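Local coordinates for aldo-keto reductase family 1 member C1 (Caenorhabditis elegans, PDB 1QWK), which probably reduces aldehyde or ketone groups with NADPH, as an aldose reductase-like member of the aldo-keto reductase family, at residues N195-P207 and L249-L261. Numbering follows the deposited sequence.
Sequences NISVTSYATLGSP and LLRYALDRGCAIL
With chi1 of Thr203 at -39°, its CG2 is turned away from its own backbone nitrogen and into a pocket formed by Leu250, Ala253 and Ile260, while OG1 swings back to donate a 2.9 Å hydrogen bond to Ser200 OG. CG2 lies 3.6 Å from Ala253 CB and equally near Leu250 CD2, the side chains of Thr203 and Leu250 crossing at about a right angle. A serine here would probably keep the hydroxyl bond but open a gap between Leu250, Ala253 and Ile260. Leu204 adds its CD2, 3.6 Å from Leu250 CD2, and one water bridges Thr203 O and Leu249 O. Strands 197-201 and 259-261 run parallel: Ala259 N donates to Val198 O almost straight (170°), and Ser200 N to Ala259 O (2.9 Å). On the sheet face of Thr199, Ala259 and Leu261, Thr199 CG2 packs 3.5 Å from Leu261 CD1, whereas its OG1 bonds Asn173. On the opposite face, with Ile260, Ser200 OG also bonds Leu178 O. Strands 197-201 and 259-261 are the seventh and eighth of the (beta/alpha)8 barrel, Leu261 lying about 7 Å, between side chains, from Tyr52, the predicted proton donor; strand 173-177 flanks 197-201, and helix 245-255 packs outside, against turn 202-205 after strand 197-201.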
ATOM      1  N   ASN A 195      -8.387  10.043 -13.107  1.00 21.21           N
ATOM      2  CA  ASN A 195      -8.493   8.598 -13.300  1.00 21.83           C
ATOM      3  C   ASN A 195      -7.292   7.832 -12.758  1.00 22.14           C
ATOM      4  O   ASN A 195      -6.762   6.925 -13.409  1.00 21.98           O
ATOM      5  CB  ASN A 195      -8.684   8.264 -14.785  1.00 25.96           C
ATOM      6  CG  ASN A 195      -9.986   8.802 -15.343  1.00 30.05           C
ATOM      7  OD1 ASN A 195     -11.067   8.476 -14.854  1.00 33.67           O
ATOM      8  ND2 ASN A 195      -9.889   9.626 -16.381  1.00 33.21           N
ATOM      9  N   ILE A 196      -6.858   8.207 -11.562  1.00 18.07           N
ATOM     10  CA  ILE A 196      -5.728   7.544 -10.918  1.00 16.99           C
ATOM     11  C   ILE A 196      -6.296   6.709  -9.771  1.00 17.07           C
ATOM     12  O   ILE A 196      -7.008   7.236  -8.916  1.00 18.99           O
ATOM     13  CB  ILE A 196      -4.732   8.575 -10.335  1.00 16.22           C
ATOM     14  CG1 ILE A 196      -4.192   9.475 -11.455  1.00 17.95           C
ATOM     15  CG2 ILE A 196      -3.581   7.847  -9.637  1.00 18.08           C
ATOM     16  CD1 ILE A 196      -3.282  10.588 -10.958  1.00 17.43           C
ATOM     17  N   SER A 197      -5.998   5.413  -9.750  1.00 16.11           N
ATOM     18  CA  SER A 197      -6.498   4.572  -8.677  1.00 15.94           C
ATOM     19  C   SER A 197      -5.727   4.923  -7.406  1.00 16.04           C
ATOM     20  O   SER A 197      -4.582   5.379  -7.472  1.00 16.43           O
ATOM     21  CB  SER A 197      -6.331   3.080  -9.016  1.00 17.03           C
ATOM     22  OG  SER A 197      -4.967   2.701  -9.070  1.00 17.65           O
ATOM     23  N   VAL A 198      -6.371   4.747  -6.257  1.00 15.97           N
ATOM     24  CA  VAL A 198      -5.743   5.046  -4.979  1.00 16.00           C
ATOM     25  C   VAL A 198      -5.662   3.799  -4.109  1.00 15.81           C
ATOM     26  O   VAL A 198      -6.643   3.066  -3.968  1.00 16.86           O
ATOM     27  CB  VAL A 198      -6.539   6.127  -4.189  1.00 16.86           C
ATOM     28  CG1 VAL A 198      -5.852   6.410  -2.846  1.00 16.62           C
ATOM     29  CG2 VAL A 198      -6.652   7.397  -5.013  1.00 20.13           C
ATOM     30  N   THR A 199      -4.482   3.557  -3.550  1.00 13.37           N
ATOM     31  CA  THR A 199      -4.272   2.428  -2.659  1.00 15.27           C
ATOM     32  C   THR A 199      -3.904   2.992  -1.302  1.00 16.36           C
ATOM     33  O   THR A 199      -3.010   3.836  -1.177  1.00 16.46           O
ATOM     34  CB  THR A 199      -3.127   1.503  -3.124  1.00 16.75           C
ATOM     35  OG1 THR A 199      -3.513   0.826  -4.326  1.00 17.02           O
ATOM     36  CG2 THR A 199      -2.815   0.470  -2.045  1.00 18.04           C
ATOM     37  N   SER A 200      -4.615   2.534  -0.285  1.00 14.96           N
ATOM     38  CA  SER A 200      -4.387   2.968   1.082  1.00 15.34           C
ATOM     39  C   SER A 200      -3.475   2.023   1.838  1.00 17.16           C
ATOM     40  O   SER A 200      -3.676   0.808   1.794  1.00 17.10           O
ATOM     41  CB  SER A 200      -5.726   3.020   1.828  1.00 16.92           C
ATOM     42  OG  SER A 200      -5.556   2.713   3.209  1.00 18.08           O
ATOM     43  N   TYR A 201      -2.465   2.564   2.510  1.00 16.99           N
ATOM     44  CA  TYR A 201      -1.638   1.717   3.365  1.00 16.62           C
ATOM     45  C   TYR A 201      -1.921   2.227   4.774  1.00 18.14           C
ATOM     46  O   TYR A 201      -2.467   3.324   4.928  1.00 17.42           O
ATOM     47  CB  TYR A 201      -0.140   1.753   3.001  1.00 18.00           C
ATOM     48  CG  TYR A 201       0.650   3.028   3.207  1.00 16.25           C
ATOM     49  CD1 TYR A 201       0.976   3.492   4.486  1.00 17.37           C
ATOM     50  CD2 TYR A 201       1.179   3.707   2.111  1.00 16.47           C
ATOM     51  CE1 TYR A 201       1.822   4.596   4.664  1.00 16.06           C
ATOM     52  CE2 TYR A 201       2.021   4.804   2.277  1.00 17.02           C
ATOM     53  CZ  TYR A 201       2.340   5.243   3.546  1.00 16.50           C
ATOM     54  OH  TYR A 201       3.187   6.322   3.695  1.00 15.87           O
ATOM     55  N   ALA A 202      -1.591   1.429   5.788  1.00 16.84           N
ATOM     56  CA  ALA A 202      -1.862   1.780   7.184  1.00 17.36           C
ATOM     57  C   ALA A 202      -3.367   1.988   7.352  1.00 18.48           C
ATOM     58  O   ALA A 202      -3.818   2.850   8.108  1.00 17.24           O
ATOM     59  CB  ALA A 202      -1.104   3.048   7.580  1.00 17.87           C
ATOM     60  N   THR A 203      -4.141   1.175   6.640  1.00 16.27           N
ATOM     61  CA  THR A 203      -5.596   1.267   6.651  1.00 17.46           C
ATOM     62  C   THR A 203      -6.221   1.086   8.030  1.00 18.58           C
ATOM     63  O   THR A 203      -7.282   1.647   8.313  1.00 18.66           O
ATOM     64  CB  THR A 203      -6.192   0.228   5.685  1.00 17.80           C
ATOM     65  OG1 THR A 203      -5.375   0.152   4.504  1.00 17.49           O
ATOM     66  CG2 THR A 203      -7.605   0.621   5.282  1.00 17.68           C
ATOM     67  N   LEU A 204      -5.566   0.306   8.889  1.00 17.89           N
ATOM     68  CA  LEU A 204      -6.086   0.057  10.235  1.00 21.29           C
ATOM     69  C   LEU A 204      -5.685   1.106  11.261  1.00 23.13           C
ATOM     70  O   LEU A 204      -5.988   0.963  12.446  1.00 25.81           O
ATOM     71  CB  LEU A 204      -5.659  -1.329  10.713  1.00 22.14           C
ATOM     72  CG  LEU A 204      -6.216  -2.480   9.867  1.00 24.10           C
ATOM     73  CD1 LEU A 204      -5.697  -3.797  10.413  1.00 27.21           C
ATOM     74  CD2 LEU A 204      -7.746  -2.452   9.882  1.00 25.83           C
ATOM     75  N   GLY A 205      -4.997   2.148  10.804  1.00 22.87           N
ATOM     76  CA  GLY A 205      -4.589   3.225  11.692  1.00 22.41           C
ATOM     77  C   GLY A 205      -3.523   2.916  12.728  1.00 21.49           C
ATOM     78  O   GLY A 205      -2.700   2.020  12.553  1.00 21.23           O
ATOM     79  N   SER A 206      -3.544   3.675  13.819  1.00 21.08           N
ATOM     80  CA  SER A 206      -2.574   3.509  14.894  1.00 22.55           C
ATOM     81  C   SER A 206      -2.952   2.376  15.847  1.00 20.93           C
ATOM     82  O   SER A 206      -4.087   1.903  15.843  1.00 20.99           O
ATOM     83  CB  SER A 206      -2.429   4.826  15.665  1.00 23.43           C
ATOM     84  OG  SER A 206      -3.689   5.294  16.112  1.00 26.39           O
ATOM     85  N   PRO A 207      -1.996   1.920  16.673  1.00 21.13           N
ATOM     86  CA  PRO A 207      -2.232   0.836  17.632  1.00 20.89           C
ATOM     87  C   PRO A 207      -3.493   1.069  18.457  1.00 21.49           C
ATOM     88  O   PRO A 207      -3.621   2.086  19.138  1.00 21.69           O
ATOM     89  CB  PRO A 207      -0.964   0.853  18.477  1.00 21.01           C
ATOM     90  CG  PRO A 207       0.078   1.223  17.469  1.00 21.65           C
ATOM     91  CD  PRO A 207      -0.589   2.359  16.718  1.00 22.08           C
ATOM     92  N   LEU A 249     -13.070  -0.515   9.523  1.00 17.39           N
ATOM     93  CA  LEU A 249     -12.079   0.435   9.011  1.00 17.65           C
ATOM     94  C   LEU A 249     -11.655   0.086   7.584  1.00 18.78           C
ATOM     95  O   LEU A 249     -11.431   0.971   6.756  1.00 18.53           O
ATOM     96  CB  LEU A 249     -10.845   0.465   9.916  1.00 16.77           C
ATOM     97  CG  LEU A 249     -11.045   1.099  11.295  1.00 18.09           C
ATOM     98  CD1 LEU A 249      -9.735   1.037  12.063  1.00 19.98           C
ATOM     99  CD2 LEU A 249     -11.509   2.547  11.145  1.00 19.35           C
ATOM    100  N   LEU A 250     -11.539  -1.206   7.295  1.00 17.82           N
ATOM    101  CA  LEU A 250     -11.158  -1.634   5.956  1.00 17.70           C
ATOM    102  C   LEU A 250     -12.287  -1.342   4.971  1.00 17.51           C
ATOM    103  O   LEU A 250     -12.040  -0.851   3.868  1.00 16.86           O
ATOM    104  CB  LEU A 250     -10.823  -3.131   5.944  1.00 18.48           C
ATOM    105  CG  LEU A 250      -9.630  -3.526   6.823  1.00 18.18           C
ATOM    106  CD1 LEU A 250      -9.409  -5.032   6.752  1.00 20.02           C
ATOM    107  CD2 LEU A 250      -8.380  -2.777   6.362  1.00 20.74           C
ATOM    108  N   ARG A 251     -13.525  -1.626   5.374  1.00 17.15           N
ATOM    109  CA  ARG A 251     -14.672  -1.380   4.508  1.00 17.79           C
ATOM    110  C   ARG A 251     -14.816   0.119   4.266  1.00 18.37           C
ATOM    111  O   ARG A 251     -15.232   0.547   3.191  1.00 18.04           O
ATOM    112  CB  ARG A 251     -15.961  -1.937   5.131  1.00 18.57           C
ATOM    113  CG  ARG A 251     -17.137  -1.969   4.164  1.00 17.73           C
ATOM    114  CD  ARG A 251     -16.927  -3.004   3.058  1.00 18.29           C
ATOM    115  NE  ARG A 251     -17.449  -2.535   1.781  1.00 19.16           N
ATOM    116  CZ  ARG A 251     -17.446  -3.242   0.653  1.00 18.73           C
ATOM    117  NH1 ARG A 251     -16.951  -4.470   0.631  1.00 20.86           N
ATOM    118  NH2 ARG A 251     -17.925  -2.709  -0.465  1.00 21.69           N
ATOM    119  N   TYR A 252     -14.465   0.916   5.270  1.00 17.53           N
ATOM    120  CA  TYR A 252     -14.534   2.367   5.141  1.00 18.26           C
ATOM    121  C   TYR A 252     -13.673   2.799   3.955  1.00 18.30           C
ATOM    122  O   TYR A 252     -14.130   3.522   3.069  1.00 17.64           O
ATOM    123  CB  TYR A 252     -14.016   3.035   6.415  1.00 18.27           C
ATOM    124  CG  TYR A 252     -13.692   4.502   6.233  1.00 18.84           C
ATOM    125  CD1 TYR A 252     -14.703   5.461   6.187  1.00 19.67           C
ATOM    126  CD2 TYR A 252     -12.369   4.925   6.069  1.00 19.73           C
ATOM    127  CE1 TYR A 252     -14.405   6.807   5.978  1.00 18.98           C
ATOM    128  CE2 TYR A 252     -12.060   6.267   5.858  1.00 20.03           C
ATOM    129  CZ  TYR A 252     -13.082   7.200   5.814  1.00 20.32           C
ATOM    130  OH  TYR A 252     -12.779   8.525   5.600  1.00 20.48           O
ATOM    131  N   ALA A 253     -12.421   2.353   3.942  1.00 17.12           N
ATOM    132  CA  ALA A 253     -11.509   2.709   2.860  1.00 17.09           C
ATOM    133  C   ALA A 253     -11.999   2.184   1.512  1.00 17.34           C
ATOM    134  O   ALA A 253     -11.903   2.873   0.497  1.00 17.95           O
ATOM    135  CB  ALA A 253     -10.110   2.174   3.156  1.00 18.03           C
ATOM    136  N   LEU A 254     -12.520   0.963   1.497  1.00 17.13           N
ATOM    137  CA  LEU A 254     -13.017   0.384   0.252  1.00 17.98           C
ATOM    138  C   LEU A 254     -14.162   1.208  -0.319  1.00 17.48           C
ATOM    139  O   LEU A 254     -14.193   1.501  -1.513  1.00 19.47           O
ATOM    140  CB  LEU A 254     -13.490  -1.052   0.481  1.00 18.66           C
ATOM    141  CG  LEU A 254     -12.388  -2.102   0.618  1.00 19.63           C
ATOM    142  CD1 LEU A 254     -12.991  -3.436   1.032  1.00 20.06           C
ATOM    143  CD2 LEU A 254     -11.651  -2.237  -0.715  1.00 22.31           C
ATOM    144  N   ASP A 255     -15.103   1.592   0.535  1.00 16.50           N
ATOM    145  CA  ASP A 255     -16.230   2.361   0.055  1.00 19.06           C
ATOM    146  C   ASP A 255     -15.911   3.828  -0.234  1.00 20.35           C
ATOM    147  O   ASP A 255     -16.745   4.559  -0.779  1.00 22.54           O
ATOM    148  CB  ASP A 255     -17.420   2.185   1.000  1.00 19.29           C
ATOM    149  CG  ASP A 255     -18.038   0.799   0.875  1.00 22.09           C
ATOM    150  OD1 ASP A 255     -18.074   0.284  -0.263  1.00 23.86           O
ATOM    151  OD2 ASP A 255     -18.487   0.216   1.882  1.00 23.26           O
ATOM    152  N   ARG A 256     -14.695   4.245   0.114  1.00 19.54           N
ATOM    153  CA  ARG A 256     -14.225   5.604  -0.179  1.00 20.84           C
ATOM    154  C   ARG A 256     -13.719   5.535  -1.630  1.00 22.51           C
ATOM    155  O   ARG A 256     -13.408   6.558  -2.249  1.00 24.00           O
ATOM    156  CB  ARG A 256     -13.055   6.004   0.738  1.00 21.08           C
ATOM    157  CG  ARG A 256     -13.417   6.486   2.153  1.00 23.42           C
ATOM    158  CD  ARG A 256     -13.980   7.910   2.162  1.00 22.15           C
ATOM    159  NE  ARG A 256     -13.118   8.849   1.440  1.00 21.53           N
ATOM    160  CZ  ARG A 256     -11.917   9.251   1.849  1.00 20.37           C
ATOM    161  NH1 ARG A 256     -11.408   8.810   2.992  1.00 20.46           N
ATOM    162  NH2 ARG A 256     -11.209  10.081   1.096  1.00 19.92           N
ATOM    163  N   GLY A 257     -13.628   4.310  -2.151  1.00 21.27           N
ATOM    164  CA  GLY A 257     -13.178   4.093  -3.518  1.00 22.42           C
ATOM    165  C   GLY A 257     -11.704   3.763  -3.639  1.00 22.65           C
ATOM    166  O   GLY A 257     -11.093   4.023  -4.677  1.00 23.97           O
ATOM    167  N   CYS A 258     -11.131   3.174  -2.594  1.00 21.93           N
ATOM    168  CA  CYS A 258      -9.709   2.835  -2.599  1.00 21.52           C
ATOM    169  C   CYS A 258      -9.441   1.345  -2.486  1.00 20.37           C
ATOM    170  O   CYS A 258     -10.311   0.571  -2.088  1.00 20.55           O
ATOM    171  CB  CYS A 258      -8.994   3.505  -1.422  1.00 22.86           C
ATOM    172  SG  CYS A 258      -9.201   5.283  -1.297  1.00 29.64           S
ATOM    173  N   ALA A 259      -8.227   0.950  -2.852  1.00 19.46           N
ATOM    174  CA  ALA A 259      -7.809  -0.433  -2.700  1.00 18.21           C
ATOM    175  C   ALA A 259      -7.146  -0.388  -1.321  1.00 19.18           C
ATOM    176  O   ALA A 259      -6.746   0.691  -0.864  1.00 20.81           O
ATOM    177  CB  ALA A 259      -6.795  -0.817  -3.770  1.00 17.88           C
ATOM    178  N   ILE A 260      -7.026  -1.530  -0.652  1.00 17.12           N
ATOM    179  CA  ILE A 260      -6.431  -1.562   0.685  1.00 17.53           C
ATOM    180  C   ILE A 260      -5.314  -2.588   0.834  1.00 18.23           C
ATOM    181  O   ILE A 260      -5.293  -3.604   0.139  1.00 17.59           O
ATOM    182  CB  ILE A 260      -7.500  -1.853   1.763  1.00 17.53           C
ATOM    183  CG1 ILE A 260      -8.178  -3.197   1.486  1.00 17.33           C
ATOM    184  CG2 ILE A 260      -8.525  -0.716   1.792  1.00 19.09           C
ATOM    185  CD1 ILE A 260      -9.252  -3.586   2.512  1.00 19.21           C
ATOM    186  N   LEU A 261      -4.399  -2.308   1.763  1.00 19.80           N
ATOM    187  CA  LEU A 261      -3.247  -3.163   2.040  1.00 21.55           C
ATOM    188  C   LEU A 261      -3.016  -3.418   3.529  1.00 22.93           C
ATOM    189  O   LEU A 261      -2.049  -2.920   4.099  1.00 24.94           O
ATOM    190  CB  LEU A 261      -1.971  -2.538   1.463  1.00 20.72           C
ATOM    191  CG  LEU A 261      -1.852  -2.403  -0.050  1.00 20.71           C
ATOM    192  CD1 LEU A 261      -0.555  -1.666  -0.406  1.00 20.73           C
ATOM    193  CD2 LEU A 261      -1.878  -3.781  -0.690  1.00 21.50           C
TER
HETATM  194  O   HOH W   1      -9.101   3.707  -6.581  1.00 26.26           O
HETATM  195  O   HOH W   2      -0.775  -1.207   5.948  1.00 35.05           O
HETATM  196  O   HOH W   3      -9.580   3.249   7.719  1.00 18.61           O